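Local coordinates for Alpha/beta hydrolase (Novosphingobium aromaticivorans, PDB 3BWX), which probably acts as a hydrolase of the alpha/beta hydrolase family and binds calcium, at residues H19-E24 against R40-F45; V130-S135 against A247-R252; T154-A159 against W173-W178. The protein carries 1 engineered substitution. All blocks are in the same frame, centred on the assembly; numbering follows the deposited sequence.

Interaction 1: H19-E24 against R40-F45; sequences HFRAYE and RNARDF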
loop_
_atom_site.group_PDB
_atom_site.type_symbol
_atom_site.label_atom_id
_atom_site.label_comp_id
_atom_site.label_asym_id
_atom_site.label_seq_id
_atom_site.Cartn_x
_atom_site.Cartn_y
_atom_site.Cartn_z
ATOM N N HIS A 19 6.635 0.671 12.988
ATOM C CA HIS A 19 7.899 0.727 12.231
ATOM C C HIS A 19 7.774 1.386 10.864
ATOM O O HIS A 19 6.807 1.169 10.161
ATOM C CB HIS A 19 8.396 -0.672 12.053
ATOM C CG HIS A 19 9.612 -0.800 11.212
ATOM N ND1 HIS A 19 9.628 -1.578 10.065
ATOM C CD2 HIS A 19 10.856 -0.267 11.326
ATOM C CE1 HIS A 19 10.836 -1.500 9.510
ATOM N NE2 HIS A 19 11.606 -0.745 10.276
ATOM N N PHE A 20 8.767 2.216 10.526
ATOM C CA PHE A 20 8.892 2.727 9.156
ATOM C C PHE A 20 10.329 2.703 8.708
ATOM O O PHE A 20 11.255 2.911 9.534
ATOM C CB PHE A 20 8.290 4.140 8.889
ATOM C CG PHE A 20 8.896 5.279 9.656
ATOM C CD1 PHE A 20 8.635 5.479 11.019
ATOM C CD2 PHE A 20 9.690 6.211 9.006
ATOM C CE1 PHE A 20 9.192 6.579 11.666
ATOM C CE2 PHE A 20 10.189 7.313 9.676
ATOM C CZ PHE A 20 9.957 7.464 10.970
ATOM N N ARG A 21 10.513 2.413 7.419
ATOM C CA ARG A 21 11.819 2.607 6.780
ATOM C C ARG A 21 11.918 4.031 6.350
ATOM O O ARG A 21 10.955 4.558 5.780
ATOM C CB ARG A 21 12.045 1.713 5.608
ATOM C CG ARG A 21 12.083 0.215 5.953
ATOM C CD ARG A 21 12.369 -0.668 4.709
ATOM N NE ARG A 21 12.727 -2.039 5.054
ATOM C CZ ARG A 21 13.024 -2.966 4.151
ATOM N NH1 ARG A 21 12.956 -2.678 2.890
ATOM N NH2 ARG A 21 13.413 -4.174 4.543
ATOM N N ALA A 22 13.042 4.672 6.629
ATOM C CA ALA A 22 13.252 6.067 6.213
ATOM C C ALA A 22 14.436 6.126 5.263
ATOM O O ALA A 22 15.531 5.601 5.559
ATOM C CB ALA A 22 13.504 6.972 7.446
ATOM N N TYR A 23 14.221 6.732 4.111
ATOM C CA TYR A 23 15.260 6.923 3.113
ATOM C C TYR A 23 15.554 8.387 3.034
ATOM O O TYR A 23 14.685 9.217 2.851
ATOM C CB TYR A 23 14.810 6.438 1.741
ATOM C CG TYR A 23 14.458 4.958 1.655
ATOM C CD1 TYR A 23 13.280 4.462 2.233
ATOM C CD2 TYR A 23 15.271 4.043 1.017
ATOM C CE1 TYR A 23 12.935 3.124 2.140
ATOM C CE2 TYR A 23 14.918 2.714 0.909
ATOM C CZ TYR A 23 13.759 2.239 1.504
ATOM O OH TYR A 23 13.437 0.917 1.365
ATOM N N GLU A 24 16.822 8.724 3.155
ATOM C CA GLU A 24 17.246 10.110 3.214
ATOM C C GLU A 24 17.159 10.741 1.826
ATOM O O GLU A 24 17.305 10.067 0.790
ATOM C CB GLU A 24 18.659 10.205 3.774
ATOM C CG GLU A 24 19.079 11.626 4.073
ATOM C CD GLU A 24 18.188 12.308 5.121
ATOM O OE1 GLU A 24 17.086 12.860 4.764
ATOM O OE2 GLU A 24 18.604 12.269 6.314
ATOM N N ARG A 40 0.243 -6.043 3.548
ATOM C CA ARG A 40 1.540 -5.735 3.011
ATOM C C ARG A 40 2.335 -4.870 3.972
ATOM O O ARG A 40 1.830 -4.421 5.008
ATOM C CB ARG A 40 1.408 -5.068 1.657
ATOM C CG ARG A 40 0.618 -5.840 0.619
ATOM C CD ARG A 40 1.293 -7.179 0.309
ATOM N NE ARG A 40 0.588 -7.951 -0.689
ATOM C CZ ARG A 40 0.714 -7.762 -2.000
ATOM N NH1 ARG A 40 1.553 -6.864 -2.481
ATOM N NH2 ARG A 40 0.016 -8.504 -2.848
ATOM N N ASN A 41 3.616 -4.710 3.672
ATOM C CA ASN A 41 4.600 -4.066 4.537
ATOM C C ASN A 41 5.570 -3.174 3.693
ATOM O O ASN A 41 5.408 -2.965 2.464
ATOM C CB ASN A 41 5.329 -5.123 5.396
ATOM C CG ASN A 41 6.165 -6.065 4.548
ATOM O OD1 ASN A 41 7.186 -5.637 3.998
ATOM N ND2 ASN A 41 5.707 -7.315 4.372
ATOM N N ALA A 42 6.565 -2.598 4.353
ATOM C CA ALA A 42 7.442 -1.630 3.708
ATOM C C ALA A 42 8.185 -2.237 2.522
ATOM O O ALA A 42 8.579 -1.528 1.571
ATOM C CB ALA A 42 8.449 -1.074 4.708
ATOM N N ARG A 43 8.371 -3.557 2.522
ATOM C CA ARG A 43 9.106 -4.202 1.419
ATOM C C ARG A 43 8.430 -4.094 0.062
ATOM O O ARG A 43 9.081 -4.209 -0.958
ATOM C CB ARG A 43 9.487 -5.660 1.721
ATOM C CG ARG A 43 10.305 -5.752 2.959
ATOM C CD ARG A 43 10.945 -7.120 3.191
ATOM N NE ARG A 43 10.046 -8.270 3.257
ATOM C CZ ARG A 43 9.268 -8.595 4.292
ATOM N NH1 ARG A 43 9.153 -7.813 5.336
ATOM N NH2 ARG A 43 8.541 -9.693 4.202
ATOM N N ASP A 44 7.129 -3.814 0.043
ATOM C CA ASP A 44 6.439 -3.595 -1.254
ATOM C C ASP A 44 7.021 -2.415 -1.982
ATOM O O ASP A 44 6.960 -2.360 -3.224
ATOM C CB ASP A 44 4.932 -3.417 -1.096
ATOM C CG ASP A 44 4.158 -4.748 -1.162
ATOM O OD1 ASP A 44 4.755 -5.859 -1.194
ATOM O OD2 ASP A 44 2.934 -4.678 -1.206
ATOM N N PHE A 45 7.655 -1.511 -1.226
ATOM C CA PHE A 45 8.296 -0.313 -1.779
ATOM C C PHE A 45 9.811 -0.367 -1.863
ATOM O O PHE A 45 10.485 0.648 -2.103
ATOM C CB PHE A 45 7.842 0.889 -0.940
ATOM C CG PHE A 45 6.357 1.092 -0.957
ATOM C CD1 PHE A 45 5.714 1.589 -2.106
ATOM C CD2 PHE A 45 5.594 0.734 0.143
ATOM C CE1 PHE A 45 4.330 1.744 -2.128
ATOM C CE2 PHE A 45 4.210 0.886 0.093
ATOM C CZ PHE A 45 3.595 1.380 -1.011
HETATM O O HOH W 1 11.221 -0.824 1.692
#

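Interaction 2: V130-S135 against A247-R252; sequences VGPEVS and AKMASR. With EDO (1,2-ethanediol), chain K.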
loop_
_atom_site.group_PDB
_atom_site.type_symbol
_atom_site.label_atom_id
_atom_site.label_comp_id
_atom_site.label_asym_id
_atom_site.label_seq_id
_atom_site.Cartn_x
_atom_site.Cartn_y
_atom_site.Cartn_z
ATOM N N VAL A 130 -6.799 1.455 -6.703
ATOM C CA VAL A 130 -7.900 1.561 -5.793
ATOM C C VAL A 130 -8.633 2.857 -6.113
ATOM O O VAL A 130 -8.035 3.835 -6.553
ATOM C CB VAL A 130 -7.446 1.488 -4.352
ATOM C CG1 VAL A 130 -6.519 2.639 -3.993
ATOM C CG2 VAL A 130 -8.657 1.323 -3.445
ATOM N N GLY A 131 -9.939 2.834 -5.888
ATOM C CA GLY A 131 -10.800 3.983 -6.115
ATOM C C GLY A 131 -12.012 3.976 -5.196
ATOM O O GLY A 131 -12.163 3.099 -4.381
ATOM N N PRO A 132 -12.875 5.002 -5.326
ATOM C CA PRO A 132 -14.042 5.132 -4.448
ATOM C C PRO A 132 -15.157 4.135 -4.740
ATOM O O PRO A 132 -16.181 4.177 -4.064
ATOM C CB PRO A 132 -14.516 6.551 -4.725
ATOM C CG PRO A 132 -14.083 6.823 -6.170
ATOM C CD PRO A 132 -12.778 6.113 -6.294
ATOM N N GLU A 133 -14.991 3.302 -5.757
ATOM C CA GLU A 133 -15.870 2.153 -6.017
ATOM C C GLU A 133 -14.949 0.963 -6.092
ATOM O O GLU A 133 -14.008 0.949 -6.895
ATOM C CB GLU A 133 -16.632 2.296 -7.342
ATOM C CG GLU A 133 -17.651 3.425 -7.329
ATOM C CD GLU A 133 -18.244 3.799 -8.699
ATOM O OE1 GLU A 133 -17.597 3.616 -9.772
ATOM O OE2 GLU A 133 -19.376 4.341 -8.685
ATOM N N VAL A 134 -15.219 -0.030 -5.250
ATOM C CA VAL A 134 -14.401 -1.228 -5.152
ATOM C C VAL A 134 -15.210 -2.425 -5.676
ATOM O O VAL A 134 -16.342 -2.638 -5.241
ATOM C CB VAL A 134 -13.970 -1.423 -3.704
ATOM C CG1 VAL A 134 -13.091 -2.639 -3.567
ATOM C CG2 VAL A 134 -13.260 -0.160 -3.225
ATOM N N SER A 135 -14.628 -3.190 -6.600
ATOM C CA SER A 135 -15.332 -4.278 -7.287
ATOM C C SER A 135 -15.503 -5.411 -6.284
ATOM O O SER A 135 -14.562 -5.714 -5.556
ATOM C CB SER A 135 -14.558 -4.774 -8.531
ATOM O OG SER A 135 -14.319 -3.746 -9.488
ATOM N N ALA A 247 -11.975 5.605 -15.388
ATOM C CA ALA A 247 -12.261 6.684 -16.363
ATOM C C ALA A 247 -13.072 7.814 -15.702
ATOM O O ALA A 247 -12.806 8.978 -15.962
ATOM C CB ALA A 247 -12.967 6.154 -17.601
ATOM N N LYS A 248 -13.995 7.478 -14.805
ATOM C CA LYS A 248 -14.678 8.505 -14.000
ATOM C C LYS A 248 -13.717 9.313 -13.123
ATOM O O LYS A 248 -13.799 10.521 -13.073
ATOM C CB LYS A 248 -15.827 7.898 -13.195
ATOM C CG LYS A 248 -17.021 7.502 -14.032
ATOM C CD LYS A 248 -17.898 6.535 -13.267
ATOM C CE LYS A 248 -19.250 6.330 -13.971
ATOM N NZ LYS A 248 -20.144 5.479 -13.137
HETATM N N MSE A 249 -12.786 8.631 -12.453
HETATM C CA MSE A 249 -11.725 9.310 -11.697
HETATM C C MSE A 249 -10.923 10.265 -12.603
HETATM O O MSE A 249 -10.691 11.451 -12.270
HETATM C CB MSE A 249 -10.812 8.261 -11.018
HETATM C CG MSE A 249 -11.512 7.465 -9.926
HETATM SE SE MSE A 249 -10.577 5.824 -9.538
HETATM C CE MSE A 249 -9.332 6.463 -8.195
ATOM N N ALA A 250 -10.494 9.765 -13.771
ATOM C CA ALA A 250 -9.688 10.537 -14.696
ATOM C C ALA A 250 -10.383 11.747 -15.266
ATOM O O ALA A 250 -9.705 12.640 -15.785
ATOM C CB ALA A 250 -9.193 9.648 -15.824
ATOM N N SER A 251 -11.713 11.794 -15.178
ATOM C CA SER A 251 -12.489 12.898 -15.737
ATOM C C SER A 251 -12.351 14.173 -14.910
ATOM O O SER A 251 -12.651 15.278 -15.399
ATOM C CB SER A 251 -13.966 12.492 -15.890
ATOM O OG SER A 251 -14.604 12.392 -14.639
ATOM N N ARG A 252 -11.910 14.041 -13.661
ATOM C CA ARG A 252 -11.614 15.194 -12.832
ATOM C C ARG A 252 -10.371 15.928 -13.355
ATOM O O ARG A 252 -9.365 15.314 -13.731
ATOM C CB ARG A 252 -11.339 14.788 -11.391
ATOM C CG ARG A 252 -12.549 14.520 -10.527
ATOM C CD ARG A 252 -13.444 13.396 -10.984
ATOM N NE ARG A 252 -14.493 13.212 -9.987
ATOM C CZ ARG A 252 -15.636 12.566 -10.181
ATOM N NH1 ARG A 252 -15.906 11.948 -11.306
ATOM N NH2 ARG A 252 -16.530 12.557 -9.220
HETATM C C1 EDO K . -18.521 9.527 -10.520
HETATM O O1 EDO K . -18.448 10.508 -11.568
HETATM C C2 EDO K . -19.554 9.858 -9.446
HETATM O O2 EDO K . -19.287 11.165 -8.924
HETATM O O HOH W 2 -20.724 6.053 -10.330
#

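Interaction 3: T154-A159 against W173-W178; sequences TWMHAA and WDITQW. With EDO (1,2-ethanediol), chain H.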
loop_
_atom_site.group_PDB
_atom_site.type_symbol
_atom_site.label_atom_id
_atom_site.label_comp_id
_atom_site.label_asym_id
_atom_site.label_seq_id
_atom_site.Cartn_x
_atom_site.Cartn_y
_atom_site.Cartn_z
ATOM N N THR A 154 10.158 -24.163 1.788
ATOM C CA THR A 154 11.111 -23.511 0.885
ATOM C C THR A 154 10.519 -22.335 0.156
ATOM O O THR A 154 9.281 -22.265 -0.066
ATOM C CB THR A 154 11.614 -24.522 -0.159
ATOM O OG1 THR A 154 10.638 -24.789 -1.197
ATOM C CG2 THR A 154 11.968 -25.826 0.511
ATOM N N TRP A 155 11.399 -21.422 -0.276
ATOM C CA TRP A 155 10.969 -20.262 -1.051
ATOM C C TRP A 155 10.365 -20.654 -2.407
ATOM O O TRP A 155 9.450 -19.990 -2.914
ATOM C CB TRP A 155 12.124 -19.284 -1.227
ATOM C CG TRP A 155 12.328 -18.457 0.010
ATOM C CD1 TRP A 155 13.363 -18.557 0.886
ATOM C CD2 TRP A 155 11.457 -17.433 0.533
ATOM N NE1 TRP A 155 13.195 -17.672 1.923
ATOM C CE2 TRP A 155 12.044 -16.954 1.713
ATOM C CE3 TRP A 155 10.236 -16.901 0.119
ATOM C CZ2 TRP A 155 11.454 -15.970 2.496
ATOM C CZ3 TRP A 155 9.648 -15.906 0.883
ATOM C CH2 TRP A 155 10.267 -15.451 2.069
HETATM N N MSE A 156 10.883 -21.725 -2.990
HETATM C CA MSE A 156 10.374 -22.143 -4.278
HETATM C C MSE A 156 8.936 -22.621 -4.117
HETATM O O MSE A 156 8.095 -22.304 -4.943
HETATM C CB MSE A 156 11.197 -23.257 -4.845
HETATM C CG MSE A 156 10.771 -23.638 -6.226
HETATM SE SE MSE A 156 11.066 -22.178 -7.571
HETATM C CE MSE A 156 12.532 -21.501 -6.817
ATOM N N HIS A 157 8.678 -23.437 -3.098
ATOM C CA HIS A 157 7.320 -23.897 -2.834
ATOM C C HIS A 157 6.395 -22.707 -2.571
ATOM O O HIS A 157 5.276 -22.678 -3.061
ATOM C CB HIS A 157 7.303 -24.925 -1.680
ATOM C CG HIS A 157 7.837 -26.260 -2.074
ATOM N ND1 HIS A 157 8.090 -27.268 -1.169
ATOM C CD2 HIS A 157 8.135 -26.764 -3.292
ATOM C CE1 HIS A 157 8.540 -28.327 -1.817
ATOM N NE2 HIS A 157 8.572 -28.050 -3.107
ATOM N N ALA A 158 6.836 -21.744 -1.786
ATOM C CA ALA A 158 6.049 -20.531 -1.558
ATOM C C ALA A 158 5.734 -19.775 -2.841
ATOM O O ALA A 158 4.614 -19.368 -3.083
ATOM C CB ALA A 158 6.716 -19.607 -0.541
ATOM N N ALA A 159 6.758 -19.564 -3.671
ATOM C CA ALA A 159 6.604 -18.877 -4.920
ATOM C C ALA A 159 5.592 -19.573 -5.812
ATOM O O ALA A 159 4.749 -18.913 -6.438
ATOM C CB ALA A 159 7.983 -18.827 -5.628
ATOM N N TRP A 173 4.944 -12.882 -15.649
ATOM C CA TRP A 173 6.100 -12.992 -14.767
ATOM C C TRP A 173 6.883 -14.298 -14.886
ATOM O O TRP A 173 6.306 -15.383 -15.067
ATOM C CB TRP A 173 5.704 -12.853 -13.322
ATOM C CG TRP A 173 5.390 -11.444 -12.869
ATOM C CD1 TRP A 173 5.240 -10.314 -13.628
ATOM C CD2 TRP A 173 5.119 -11.060 -11.518
ATOM N NE1 TRP A 173 4.875 -9.250 -12.820
ATOM C CE2 TRP A 173 4.823 -9.672 -11.521
ATOM C CE3 TRP A 173 5.095 -11.754 -10.315
ATOM C CZ2 TRP A 173 4.498 -8.968 -10.362
ATOM C CZ3 TRP A 173 4.787 -11.041 -9.134
ATOM C CH2 TRP A 173 4.492 -9.647 -9.192
ATOM N N ASP A 174 8.185 -14.166 -14.713
ATOM C CA ASP A 174 9.080 -15.309 -14.652
ATOM C C ASP A 174 9.347 -15.640 -13.159
ATOM O O ASP A 174 8.860 -14.950 -12.235
ATOM C CB ASP A 174 10.374 -15.056 -15.470
ATOM C CG ASP A 174 11.231 -13.921 -14.911
ATOM O OD1 ASP A 174 11.449 -13.884 -13.680
ATOM O OD2 ASP A 174 11.710 -13.079 -15.708
ATOM N N ILE A 175 10.109 -16.706 -12.917
ATOM C CA ILE A 175 10.276 -17.222 -11.554
ATOM C C ILE A 175 11.011 -16.252 -10.668
ATOM O O ILE A 175 10.777 -16.201 -9.473
ATOM C CB ILE A 175 10.925 -18.652 -11.521
ATOM C CG1 ILE A 175 10.814 -19.272 -10.102
ATOM C CG2 ILE A 175 12.357 -18.593 -12.052
ATOM C CD1 ILE A 175 9.380 -19.414 -9.567
ATOM N N THR A 176 11.923 -15.481 -11.258
ATOM C CA THR A 176 12.659 -14.504 -10.474
ATOM C C THR A 176 11.715 -13.398 -9.952
ATOM O O THR A 176 11.871 -12.922 -8.840
ATOM C CB THR A 176 13.908 -13.931 -11.188
ATOM O OG1 THR A 176 13.547 -13.000 -12.228
ATOM C CG2 THR A 176 14.780 -15.068 -11.766
ATOM N N GLN A 177 10.734 -13.036 -10.779
ATOM C CA GLN A 177 9.724 -12.075 -10.376
ATOM C C GLN A 177 8.833 -12.655 -9.262
ATOM O O GLN A 177 8.541 -11.963 -8.274
ATOM C CB GLN A 177 8.907 -11.569 -11.559
ATOM C CG GLN A 177 9.740 -10.808 -12.570
ATOM C CD GLN A 177 8.961 -10.504 -13.806
ATOM O OE1 GLN A 177 8.750 -11.400 -14.657
ATOM N NE2 GLN A 177 8.471 -9.241 -13.912
ATOM N N TRP A 178 8.381 -13.900 -9.380
ATOM C CA TRP A 178 7.636 -14.505 -8.272
ATOM C C TRP A 178 8.404 -14.600 -6.942
ATOM O O TRP A 178 7.830 -14.449 -5.871
ATOM C CB TRP A 178 7.120 -15.900 -8.654
ATOM C CG TRP A 178 5.982 -15.830 -9.674
ATOM C CD1 TRP A 178 6.027 -16.202 -10.971
ATOM C CD2 TRP A 178 4.666 -15.328 -9.430
ATOM N NE1 TRP A 178 4.819 -15.952 -11.572
ATOM C CE2 TRP A 178 3.970 -15.390 -10.658
ATOM C CE3 TRP A 178 4.037 -14.789 -8.311
ATOM C CZ2 TRP A 178 2.638 -14.972 -10.791
ATOM C CZ3 TRP A 178 2.721 -14.336 -8.454
ATOM C CH2 TRP A 178 2.040 -14.450 -9.685
HETATM C C1 EDO H . 8.055 -7.212 -8.480
HETATM O O1 EDO H . 9.221 -6.382 -8.688
HETATM C C2 EDO H . 8.220 -8.594 -9.120
HETATM O O2 EDO H . 8.297 -8.405 -10.541
#

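Interaction 1: H19-E24 against R40-F45
Arg21, on the antiparallel N-terminal strand 17-23 of the alpha/beta hydrolase sheet, lays its long side chain against Ala42 and Arg43 of the loop that leads from strand 32-35 to helix 46-52. Arg40 and Asp44 bridge that loop internally: Arg40 NH1 lies 2.9 Å from Asp44 OD2 in a salt bridge that uses the in-plane edge of the guanidinium. At Asn41, OD1 takes the N-H of Arg43 at 2.8 Å, an Asx turn that starts the short 3-10 segment, and the same oxygen sits over a face of the Arg43 guanidinium. Ala42 turns its methyl toward the strand, where Arg21 CD rests 3.9 Å from Ala42 CB; its carbonyl O takes a bond from a water at 2.7 Å. That water accepts from Arg21 NH1 and pairs with Tyr23 OH, each at 2.8 Å, meeting the Tyr23 ring at its edge and in plane. Next along, Arg43 offers the aliphatic part of its chain: CG lies over one face of the Arg21 guanidinium, 3.8 Å from Arg21 NH2. A bend at chi3 (-57°) carries the Arg43 head away to Lys183 O and to a salt bridge with Asp197; the two guanidinium planes are turned 56° against each other. No direct hydrogen bond joins the two segments. Across this contact Arg21 meets only carbon groups and a shared water, while Tyr5 supplies a cation-pi partner from outside, and the like charge of Arg43, spoken for by Asp197, probably costs the pair little.

Interaction 2: V130-S135 against A247-R252
Met249, a selenomethionine of helix 243-250, pushes its end into the backbone of Val130 and Gly131. The van der Waals contacts come first: the methyl CE stands 3.4 Å from Val130 O and 3.6 Å from Gly131 CA, while Met249 SE touches Pro132 CD at 3.9 Å, the end of the thioether chain meeting the CD corner of the proline. A bend at chi3 (88°) swings that methyl over the glycine, which, with no side chain, lets SE come to 3.9 Å from Gly131 CA. These are the loop after strand 122-128 and the helix of a beta-alpha-beta unit, strand 230-235 to strand 255-260, in the alpha/beta hydrolase sheet; Phe222 and Trp219 of helix 219-225 pack alongside. The polar contacts involve the more exposed Glu133 and Lys248. One water bridges the segments, giving a bond to Glu133 OE2 at 2.7 Å and accepting one from Lys248 NZ at 2.9 Å; Glu133 also bonds Thr245 and Trp219. Within 247-252, Lys248 O accepts from Ser251 OG at 2.6 Å and from Arg252 NH1, which comes from above the carbonyl plane. As for the bound ethanediol, probably from the crystallisation liquor, Arg252 NH1 gives its O1 an almost straight bond (178°) and NH2 reaches O2.

Interaction 3: T154-A159 against W173-W178
Ala159 and Ile175 bring together two helices, 155-166 and 175-185, inserted between strands 122-128 and 230-235 of the alpha/beta hydrolase sheet, the place where many members of this family carry their cap. The buried part centres on the methyl of Ala159. Ala159 CB lies 4.3 Å from Trp178 CB, and the two alpha carbons are only 5.6 Å apart, an approach the small alanine permits. The Trp178 ring itself leads away from 154-159, toward Gln163 and Ser166 farther along that helix, and takes Trp173 CE3 over the centre of one face, 3.6 Å above it. Ile175 CD1 fits beside the same alanine methyl at 4.2 Å. The solvent flank is at Met156, an exposed selenomethionine: its CG is turned away from the backbone N (chi1 -175°), and SE comes to 3.8 Å from Ile175 CD1, the two chains crossing at about a right angle. No hydrogen bond crosses between the two segments; polar groups serve the helix starts. Thr154 OG1 caps His157 N, and Asp174 with Gln177 forms a capping box in which Gln177 OE1 accepts from Asp174 N at 2.8 Å. Were Gln177 a leucine, the N-H of Asp174 would probably be left without its side-chain acceptor and half the box lost. The other half is Gln177 N to Asp174 OD1 at 3.1 Å; the same oxygen also accepts from Thr176 OG1 at 2.7 Å, from the opposite face of the carboxylate plane.

Interactions 1 and 3 lie close together, their nearest atoms about 6 Å apart and their centres 22 Å, and they are joined through helix 175-185: it starts in interaction 3, and farther along it Lys183 and Arg184 offer carbonyl oxygens to Arg43 and Asn41 of interaction 1. Interaction 2 lies across the chain's centre from interaction 1, with centres 27 Å apart, and its centre is 32 Å from that of interaction 3, although the 154-178 region is nested in the long loop it closes. All three are away from the calcium site at Pro205 and Ala208. Val130 of interaction 2 comes near, without touching, a possible nucleophile elbow.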